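PDB 1J3N: 3-oxoacyl-(acyl-carrier protein) synthase II from Thermus thermophilus, which probably catalyses the condensation of an acyl chain with malonyl-acyl-carrier protein, the step that lengthens the carbon chain in fatty acid elongation. Local coordinates for residues Thr13-Gly18 against His23-Ala28; Val295-Ala300 against Val359-Ile364; Leu88-Leu93 against Met146-Thr151. All blocks are in the same frame, centred on the assembly; numbering follows the deposited sequence.

Along the chain, contact 1 comes first, then contact 3, then contact 2. Contacts 1 and 2 are neighbours, with centres about 15 Å apart: contact 1 sits by strands 4-13 and 16-17, contact 2 by strand 297-299. They meet where L27 CD2 is 3.5 Å from V359 CG1, which brings helix 19-28 of the N-terminal half of the thiolase-type fold against the C-terminal half. Contact 3 stands apart, its centre about 28 Å from that of contact 1 and 34 Å from that of contact 2. It joins a loop after helix 70-86 to the end of helix 139-148, and T151 O accepts a hydrogen bond from R283 of the second subunit.

Contact 1 (Thr13-Gly18 against His23-Ala28)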
loop_
_atom_site.group_PDB
_atom_site.type_symbol
_atom_site.label_atom_id
_atom_site.label_comp_id
_atom_site.label_asym_id
_atom_site.label_seq_id
_atom_site.Cartn_x
_atom_site.Cartn_y
_atom_site.Cartn_z
ATOM N N THR A 13 21.580 5.413 -1.476
ATOM C CA THR A 13 21.742 4.703 -2.743
ATOM C C THR A 13 23.036 3.939 -2.957
ATOM O O THR A 13 24.000 4.094 -2.205
ATOM C CB THR A 13 21.601 5.688 -3.932
ATOM O OG1 THR A 13 22.856 6.345 -4.164
ATOM C CG2 THR A 13 20.551 6.735 -3.621
ATOM N N PRO A 14 23.067 3.091 -4.004
ATOM C CA PRO A 14 24.221 2.270 -4.385
ATOM C C PRO A 14 25.449 3.076 -4.829
ATOM O O PRO A 14 26.529 2.516 -4.991
ATOM C CB PRO A 14 23.669 1.407 -5.518
ATOM C CG PRO A 14 22.259 1.198 -5.107
ATOM C CD PRO A 14 21.854 2.607 -4.686
ATOM N N ILE A 15 25.289 4.381 -5.031
ATOM C CA ILE A 15 26.424 5.209 -5.444
ATOM C C ILE A 15 26.647 6.384 -4.509
ATOM O O ILE A 15 27.390 7.306 -4.831
ATOM C CB ILE A 15 26.254 5.754 -6.875
ATOM C CG1 ILE A 15 25.076 6.727 -6.938
ATOM C CG2 ILE A 15 26.042 4.603 -7.843
ATOM C CD1 ILE A 15 24.809 7.251 -8.359
ATOM N N GLY A 16 25.997 6.352 -3.350
ATOM C CA GLY A 16 26.180 7.428 -2.397
ATOM C C GLY A 16 25.194 7.470 -1.250
ATOM O O GLY A 16 23.991 7.296 -1.450
ATOM N N VAL A 17 25.709 7.687 -0.042
ATOM C CA VAL A 17 24.868 7.798 1.145
ATOM C C VAL A 17 24.683 9.299 1.354
ATOM O O VAL A 17 25.651 10.036 1.574
ATOM C CB VAL A 17 25.546 7.194 2.406
ATOM C CG1 VAL A 17 24.685 7.454 3.640
ATOM C CG2 VAL A 17 25.755 5.701 2.230
ATOM N N GLY A 18 23.438 9.754 1.267
ATOM C CA GLY A 18 23.167 11.163 1.434
ATOM C C GLY A 18 22.860 11.795 0.090
ATOM O O GLY A 18 23.427 11.420 -0.943
ATOM N N HIS A 23 24.083 13.132 -5.700
ATOM C CA HIS A 23 24.136 14.088 -6.805
ATOM C C HIS A 23 25.510 14.152 -7.475
ATOM O O HIS A 23 25.616 14.112 -8.702
ATOM C CB HIS A 23 23.721 15.484 -6.322
ATOM C CG HIS A 23 23.516 16.459 -7.437
ATOM N ND1 HIS A 23 24.461 17.400 -7.785
ATOM C CD2 HIS A 23 22.515 16.579 -8.340
ATOM C CE1 HIS A 23 24.052 18.056 -8.857
ATOM N NE2 HIS A 23 22.874 17.576 -9.214
ATOM N N LYS A 24 26.561 14.253 -6.669
ATOM C CA LYS A 24 27.911 14.296 -7.206
ATOM C C LYS A 24 28.211 13.020 -7.995
ATOM O O LYS A 24 28.794 13.072 -9.076
ATOM C CB LYS A 24 28.933 14.448 -6.074
ATOM C CG LYS A 24 29.052 15.857 -5.519
ATOM C CD LYS A 24 30.290 15.984 -4.631
ATOM C CE LYS A 24 30.531 17.422 -4.203
ATOM N NZ LYS A 24 31.822 17.568 -3.472
ATOM N N ALA A 25 27.804 11.879 -7.446
ATOM C CA ALA A 25 28.027 10.581 -8.083
ATOM C C ALA A 25 27.315 10.462 -9.434
ATOM O O ALA A 25 27.814 9.809 -10.360
ATOM C CB ALA A 25 27.574 9.461 -7.149
ATOM N N GLN A 26 26.145 11.085 -9.539
ATOM C CA GLN A 26 25.372 11.071 -10.780
ATOM C C GLN A 26 26.136 11.835 -11.856
ATOM O O GLN A 26 26.286 11.363 -12.989
ATOM C CB GLN A 26 24.014 11.750 -10.579
ATOM C CG GLN A 26 23.060 11.035 -9.648
ATOM C CD GLN A 26 21.784 11.833 -9.410
ATOM O OE1 GLN A 26 21.021 12.103 -10.340
ATOM N NE2 GLN A 26 21.555 12.218 -8.161
ATOM N N LEU A 27 26.608 13.022 -11.483
ATOM C CA LEU A 27 27.349 13.894 -12.390
ATOM C C LEU A 27 28.644 13.264 -12.855
ATOM O O LEU A 27 29.197 13.650 -13.885
ATOM C CB LEU A 27 27.652 15.219 -11.702
ATOM C CG LEU A 27 26.404 15.978 -11.255
ATOM C CD1 LEU A 27 26.802 17.240 -10.512
ATOM C CD2 LEU A 27 25.560 16.303 -12.472
ATOM N N ALA A 28 29.128 12.301 -12.084
ATOM C CA ALA A 28 30.359 11.605 -12.412
ATOM C C ALA A 28 30.055 10.385 -13.263
ATOM O O ALA A 28 30.961 9.799 -13.858
ATOM C CB ALA A 28 31.076 11.187 -11.138
#
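I15 lies against A25, and most of what passes between the two segments goes through the A25 methyl. The approach begins at the branch point, where I15 CB is 3.9 Å from A25 CB. Further out, CG1 sits between the backbone N and the carbonyl carbon (chi1 66°), which brings I15 CG1 to 3.7 Å from A25 CB. The extended chain (chi2 -177°) then carries I15 CD1 past the methyl to the helix backbone, 4.2 Å from Q26 N. A25 CB is met from the main chain as well, because I15 O comes within 3.2 Å of it, a tight fit of carbonyl against methyl.

I15 is held in place by a hairpin. T13 to G16 form a type I turn that joins strand 4-13 to the short antiparallel strand 16-17, and T13 and G16 are bonded to each other through both backbone N-H groups. An ST turn is nested in it: T13 OG1 accepts from I15 N at 3.2 Å, while the same hydroxyl donates to G16 O at 3.1 Å, in the carbonyl plane and on a lone pair. G16 O is therefore gripped twice, by the hydroxyl and by the backbone N of T13. Two residues later, G18 takes the N-cap position of helix 19-28, so the chain folds from strand through hairpin into a helix that comes back to lie over the turn. F22 of that helix touches both T13 and I15, and I336 of helix 333-336 packs on I15 too. On the helix, the Q26 aliphatic chain is near the isoleucine tip, with Q26 CG 4.4 Å from I15 CD1, while its amide NE2 is hydrogen-bonded to Q353 OE1 of helix 343-357.

Contact 2 (Val295-Ala300 against Val359-Ile364); sequences VGYINA and VIPPTI
Y297 and I360 are the closest residues along the two backbones, yet their CA atoms are 7.9 Å apart: strands 297-299 and 359-360 belong to different sheets, and side chains span the gap. The tyrosine supplies most of the reach. With CG anti to the backbone N (chi1 176°), its ring extends toward segment 359-364, where it and the I360 side chain run alongside each other, pointing opposite ways. The CG2 methyl of I360 does the touching, 3.4 Å from Y297 CE1 and 3.6 Å from Y297 CD1. Beyond it, the P361 ring meets the far end of the tyrosine at a slant, P361 CG lying 3.3 Å from Y297 OH. The buried hydroxyl has a polar partner too: Y297 OH is hydrogen-bonded to S330 OG, which also bonds to P361 O, so one serine ties both segments together. In this C-terminal half of the thiolase-type fold, strand 297-299, helix 306-324 and the adjacent parallel strand 328-330 form a beta-alpha-beta crossover. Strand 388-394 flanks strand 297-299 on its other side, M328 touches I360, and helix 343-357, which leads into strand 359-360, packs A354 on P361.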
loop_
_atom_site.group_PDB
_atom_site.type_symbol
_atom_site.label_atom_id
_atom_site.label_comp_id
_atom_site.label_asym_id
_atom_site.label_seq_id
_atom_site.Cartn_x
_atom_site.Cartn_y
_atom_site.Cartn_z
ATOM N N VAL A 295 7.522 20.926 -20.789
ATOM C CA VAL A 295 8.418 19.986 -20.128
ATOM C C VAL A 295 9.744 19.933 -20.872
ATOM O O VAL A 295 9.765 19.839 -22.098
ATOM C CB VAL A 295 7.806 18.558 -20.082
ATOM C CG1 VAL A 295 8.819 17.561 -19.521
ATOM C CG2 VAL A 295 6.552 18.568 -19.226
ATOM N N GLY A 296 10.842 20.005 -20.126
ATOM C CA GLY A 296 12.162 19.952 -20.729
ATOM C C GLY A 296 12.977 18.737 -20.319
ATOM O O GLY A 296 14.004 18.440 -20.930
ATOM N N TYR A 297 12.525 18.030 -19.286
ATOM C CA TYR A 297 13.221 16.836 -18.806
ATOM C C TYR A 297 12.280 15.725 -18.338
ATOM O O TYR A 297 11.236 15.996 -17.747
ATOM C CB TYR A 297 14.155 17.195 -17.642
ATOM C CG TYR A 297 14.836 15.995 -17.019
ATOM C CD1 TYR A 297 15.581 15.114 -17.802
ATOM C CD2 TYR A 297 14.759 15.751 -15.641
ATOM C CE1 TYR A 297 16.237 14.027 -17.242
ATOM C CE2 TYR A 297 15.415 14.654 -15.066
ATOM C CZ TYR A 297 16.155 13.801 -15.877
ATOM O OH TYR A 297 16.847 12.738 -15.340
ATOM N N ILE A 298 12.663 14.479 -18.614
ATOM C CA ILE A 298 11.894 13.317 -18.192
ATOM C C ILE A 298 12.817 12.281 -17.585
ATOM O O ILE A 298 13.682 11.736 -18.276
ATOM C CB ILE A 298 11.159 12.621 -19.357
ATOM C CG1 ILE A 298 10.148 13.569 -20.005
ATOM C CG2 ILE A 298 10.439 11.386 -18.836
ATOM C CD1 ILE A 298 9.315 12.912 -21.107
ATOM N N ASN A 299 12.662 12.018 -16.293
ATOM C CA ASN A 299 13.485 10.991 -15.671
ATOM C C ASN A 299 12.733 9.720 -15.991
ATOM O O ASN A 299 11.742 9.391 -15.344
ATOM C CB ASN A 299 13.595 11.179 -14.155
ATOM C CG ASN A 299 14.512 10.151 -13.517
ATOM O OD1 ASN A 299 14.106 9.018 -13.241
ATOM N ND2 ASN A 299 15.765 10.532 -13.305
ATOM N N ALA A 300 13.199 9.028 -17.023
ATOM C CA ALA A 300 12.565 7.809 -17.485
ATOM C C ALA A 300 12.599 6.665 -16.493
ATOM O O ALA A 300 13.378 6.661 -15.542
ATOM C CB ALA A 300 13.203 7.362 -18.787
ATOM N N VAL A 359 21.354 21.049 -13.796
ATOM C CA VAL A 359 22.197 20.109 -14.528
ATOM C C VAL A 359 21.386 18.825 -14.651
ATOM O O VAL A 359 20.746 18.388 -13.688
ATOM C CB VAL A 359 23.523 19.789 -13.790
ATOM C CG1 VAL A 359 24.320 18.767 -14.595
ATOM C CG2 VAL A 359 24.353 21.058 -13.598
ATOM N N ILE A 360 21.401 18.234 -15.841
ATOM C CA ILE A 360 20.657 17.011 -16.095
ATOM C C ILE A 360 21.565 15.802 -15.965
ATOM O O ILE A 360 22.621 15.735 -16.601
ATOM C CB ILE A 360 20.049 17.014 -17.512
ATOM C CG1 ILE A 360 19.327 18.343 -17.772
ATOM C CG2 ILE A 360 19.084 15.857 -17.663
ATOM C CD1 ILE A 360 18.218 18.659 -16.791
ATOM N N PRO A 361 21.161 14.823 -15.139
ATOM C CA PRO A 361 21.962 13.611 -14.941
ATOM C C PRO A 361 21.990 12.790 -16.226
ATOM O O PRO A 361 21.016 12.776 -16.975
ATOM C CB PRO A 361 21.246 12.912 -13.788
ATOM C CG PRO A 361 19.826 13.322 -13.981
ATOM C CD PRO A 361 19.949 14.792 -14.302
ATOM N N PRO A 362 23.106 12.093 -16.491
ATOM C CA PRO A 362 23.280 11.270 -17.695
ATOM C C PRO A 362 22.752 9.843 -17.622
ATOM O O PRO A 362 22.445 9.318 -16.549
ATOM C CB PRO A 362 24.785 11.260 -17.865
ATOM C CG PRO A 362 25.215 11.058 -16.430
ATOM C CD PRO A 362 24.339 12.067 -15.676
ATOM N N THR A 363 22.666 9.224 -18.793
ATOM C CA THR A 363 22.259 7.836 -18.903
ATOM C C THR A 363 23.579 7.215 -19.324
ATOM O O THR A 363 23.969 7.323 -20.490
ATOM C CB THR A 363 21.229 7.607 -20.032
ATOM O OG1 THR A 363 20.047 8.374 -19.779
ATOM C CG2 THR A 363 20.848 6.139 -20.110
ATOM N N ILE A 364 24.294 6.602 -18.385
ATOM C CA ILE A 364 25.575 5.992 -18.736
ATOM C C ILE A 364 25.396 4.694 -19.525
ATOM O O ILE A 364 24.280 4.199 -19.686
ATOM C CB ILE A 364 26.443 5.703 -17.476
ATOM C CG1 ILE A 364 25.804 4.607 -16.623
ATOM C CG2 ILE A 364 26.612 6.985 -16.651
ATOM C CD1 ILE A 364 26.710 4.122 -15.492
#

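Contact 3 (Leu88-Leu93 against Met146-Thr151); sequences LKPEDL and MRYGFT
P90 fits against Y148 and F150, two aromatic residues just where helix 139-148 comes to its end. The proline ring makes contact through two carbons. P90 CG points at the tyrosine ring and stands 4.1 Å from Y148 CD1, the two side chains lying slantwise. P90 CB faces the main chain and the phenylalanine instead, 3.9 Å from Y148 O and 4.2 Å from F150 CE1. That same F150 CE1 also receives L93, three residues after P90, with L93 CD1 at 4.3 Å, so two aliphatic side chains share one ring carbon.

G149 leaves the helix with phi 74°, and the bend puts F150 under Y148. Both aromatics hold CG opposite the carbonyl carbon (chi1 -58° for Y148, -61° for F150), which swings each ring toward P90. Y148 CB then rests 3.3 Å above the F150 ring plane, over its centre, while R147 CD lies toward the rim of one face of the Y148 ring. Across from them, P90 and E91 form a short 3-10 turn in the loop that links helix 70-86 to strand 98-103; a backbone bond from L93 N to P90 O, 3.1 Å long, closes the turn, and both side chains leave it toward segment 146-151. In the N-terminal half of this thiolase-type fold, the contact thus joins a helix end to a helix-to-strand connection beside the N-terminal sheet. L93 and F150 both reach V98 on strand 98-103, and each also touches strand 182-189, at L182 and L184 respectively. Y148 instead packs on Q80 and L83 of helix 70-86. T151 O accepts a hydrogen bond from R283 NH1 of the second subunit.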
loop_
_atom_site.group_PDB
_atom_site.type_symbol
_atom_site.label_atom_id
_atom_site.label_comp_id
_atom_site.label_asym_id
_atom_site.label_seq_id
_atom_site.Cartn_x
_atom_site.Cartn_y
_atom_site.Cartn_z
ATOM N N LEU A 88 15.112 20.385 9.914
ATOM C CA LEU A 88 14.030 20.255 10.880
ATOM C C LEU A 88 14.415 19.450 12.112
ATOM O O LEU A 88 15.456 18.792 12.156
ATOM C CB LEU A 88 12.823 19.573 10.234
ATOM C CG LEU A 88 12.023 20.283 9.147
ATOM C CD1 LEU A 88 11.191 19.255 8.399
ATOM C CD2 LEU A 88 11.143 21.351 9.758
ATOM N N LYS A 89 13.542 19.515 13.108
ATOM C CA LYS A 89 13.698 18.783 14.353
ATOM C C LYS A 89 12.276 18.483 14.792
ATOM O O LYS A 89 11.460 19.392 14.909
ATOM C CB LYS A 89 14.413 19.628 15.406
ATOM C CG LYS A 89 15.883 19.889 15.108
ATOM C CD LYS A 89 16.670 20.151 16.389
ATOM C CE LYS A 89 16.113 21.335 17.176
ATOM N NZ LYS A 89 16.821 21.534 18.475
ATOM N N PRO A 90 11.954 17.198 15.024
ATOM C CA PRO A 90 10.606 16.801 15.445
ATOM C C PRO A 90 9.937 17.760 16.425
ATOM O O PRO A 90 8.737 18.022 16.331
ATOM C CB PRO A 90 10.815 15.396 16.028
ATOM C CG PRO A 90 12.304 15.321 16.302
ATOM C CD PRO A 90 12.890 16.069 15.149
ATOM N N GLU A 91 10.722 18.294 17.353
ATOM C CA GLU A 91 10.219 19.226 18.356
ATOM C C GLU A 91 9.707 20.530 17.747
ATOM O O GLU A 91 8.717 21.096 18.211
ATOM C CB GLU A 91 11.318 19.529 19.379
ATOM C CG GLU A 91 12.704 19.708 18.765
ATOM C CD GLU A 91 13.346 18.388 18.360
ATOM O OE1 GLU A 91 12.650 17.352 18.364
ATOM O OE2 GLU A 91 14.551 18.384 18.033
ATOM N N ASP A 92 10.384 21.002 16.707
ATOM C CA ASP A 92 10.009 22.242 16.035
ATOM C C ASP A 92 8.850 22.035 15.052
ATOM O O ASP A 92 8.523 22.919 14.251
ATOM C CB ASP A 92 11.231 22.804 15.313
ATOM C CG ASP A 92 12.384 23.074 16.261
ATOM O OD1 ASP A 92 12.582 22.269 17.199
ATOM O OD2 ASP A 92 13.097 24.080 16.069
ATOM N N LEU A 93 8.233 20.860 15.129
ATOM C CA LEU A 93 7.110 20.503 14.268
ATOM C C LEU A 93 5.935 20.031 15.108
ATOM O O LEU A 93 6.123 19.368 16.126
ATOM C CB LEU A 93 7.496 19.366 13.321
ATOM C CG LEU A 93 8.533 19.613 12.234
ATOM C CD1 LEU A 93 8.778 18.314 11.485
ATOM C CD2 LEU A 93 8.037 20.700 11.290
ATOM N N MET A 146 6.796 6.302 14.878
ATOM C CA MET A 146 7.103 5.993 16.271
ATOM C C MET A 146 8.379 6.666 16.761
ATOM O O MET A 146 8.428 7.195 17.873
ATOM C CB MET A 146 7.219 4.483 16.462
ATOM C CG MET A 146 5.908 3.741 16.263
ATOM S SD MET A 146 6.019 1.993 16.657
ATOM C CE MET A 146 6.703 1.325 15.158
ATOM N N ARG A 147 9.404 6.664 15.918
ATOM C CA ARG A 147 10.680 7.256 16.283
ATOM C C ARG A 147 10.603 8.752 16.570
ATOM O O ARG A 147 11.247 9.241 17.499
ATOM C CB ARG A 147 11.715 7.015 15.175
ATOM C CG ARG A 147 13.132 7.380 15.596
ATOM C CD ARG A 147 14.157 7.211 14.483
ATOM N NE ARG A 147 15.508 7.340 15.021
ATOM C CZ ARG A 147 16.613 7.464 14.292
ATOM N NH1 ARG A 147 16.545 7.484 12.968
ATOM N NH2 ARG A 147 17.792 7.558 14.892
ATOM N N TYR A 148 9.814 9.469 15.774
ATOM C CA TYR A 148 9.685 10.917 15.919
ATOM C C TYR A 148 8.390 11.411 16.564
ATOM O O TYR A 148 8.238 12.602 16.809
ATOM C CB TYR A 148 9.854 11.583 14.550
ATOM C CG TYR A 148 11.178 11.281 13.881
ATOM C CD1 TYR A 148 12.386 11.682 14.459
ATOM C CD2 TYR A 148 11.226 10.593 12.675
ATOM C CE1 TYR A 148 13.607 11.398 13.844
ATOM C CE2 TYR A 148 12.435 10.308 12.055
ATOM C CZ TYR A 148 13.622 10.711 12.643
ATOM O OH TYR A 148 14.817 10.425 12.021
ATOM N N GLY A 149 7.462 10.503 16.833
ATOM C CA GLY A 149 6.206 10.891 17.452
ATOM C C GLY A 149 5.243 11.608 16.519
ATOM O O GLY A 149 4.390 12.367 16.977
ATOM N N PHE A 150 5.381 11.377 15.214
ATOM C CA PHE A 150 4.508 12.002 14.226
ATOM C C PHE A 150 3.169 11.280 14.263
ATOM O O PHE A 150 3.088 10.095 13.931
ATOM C CB PHE A 150 5.116 11.892 12.823
ATOM C CG PHE A 150 6.463 12.563 12.670
ATOM C CD1 PHE A 150 6.766 13.731 13.364
ATOM C CD2 PHE A 150 7.396 12.067 11.762
ATOM C CE1 PHE A 150 7.962 14.398 13.161
ATOM C CE2 PHE A 150 8.604 12.725 11.543
ATOM C CZ PHE A 150 8.892 13.896 12.242
ATOM N N THR A 151 2.113 11.983 14.667
ATOM C CA THR A 151 0.802 11.352 14.772
ATOM C C THR A 151 -0.179 11.683 13.645
ATOM O O THR A 151 -1.389 11.434 13.764
ATOM C CB THR A 151 0.135 11.685 16.121
ATOM O OG1 THR A 151 -0.030 13.102 16.227
ATOM C CG2 THR A 151 0.999 11.186 17.285
#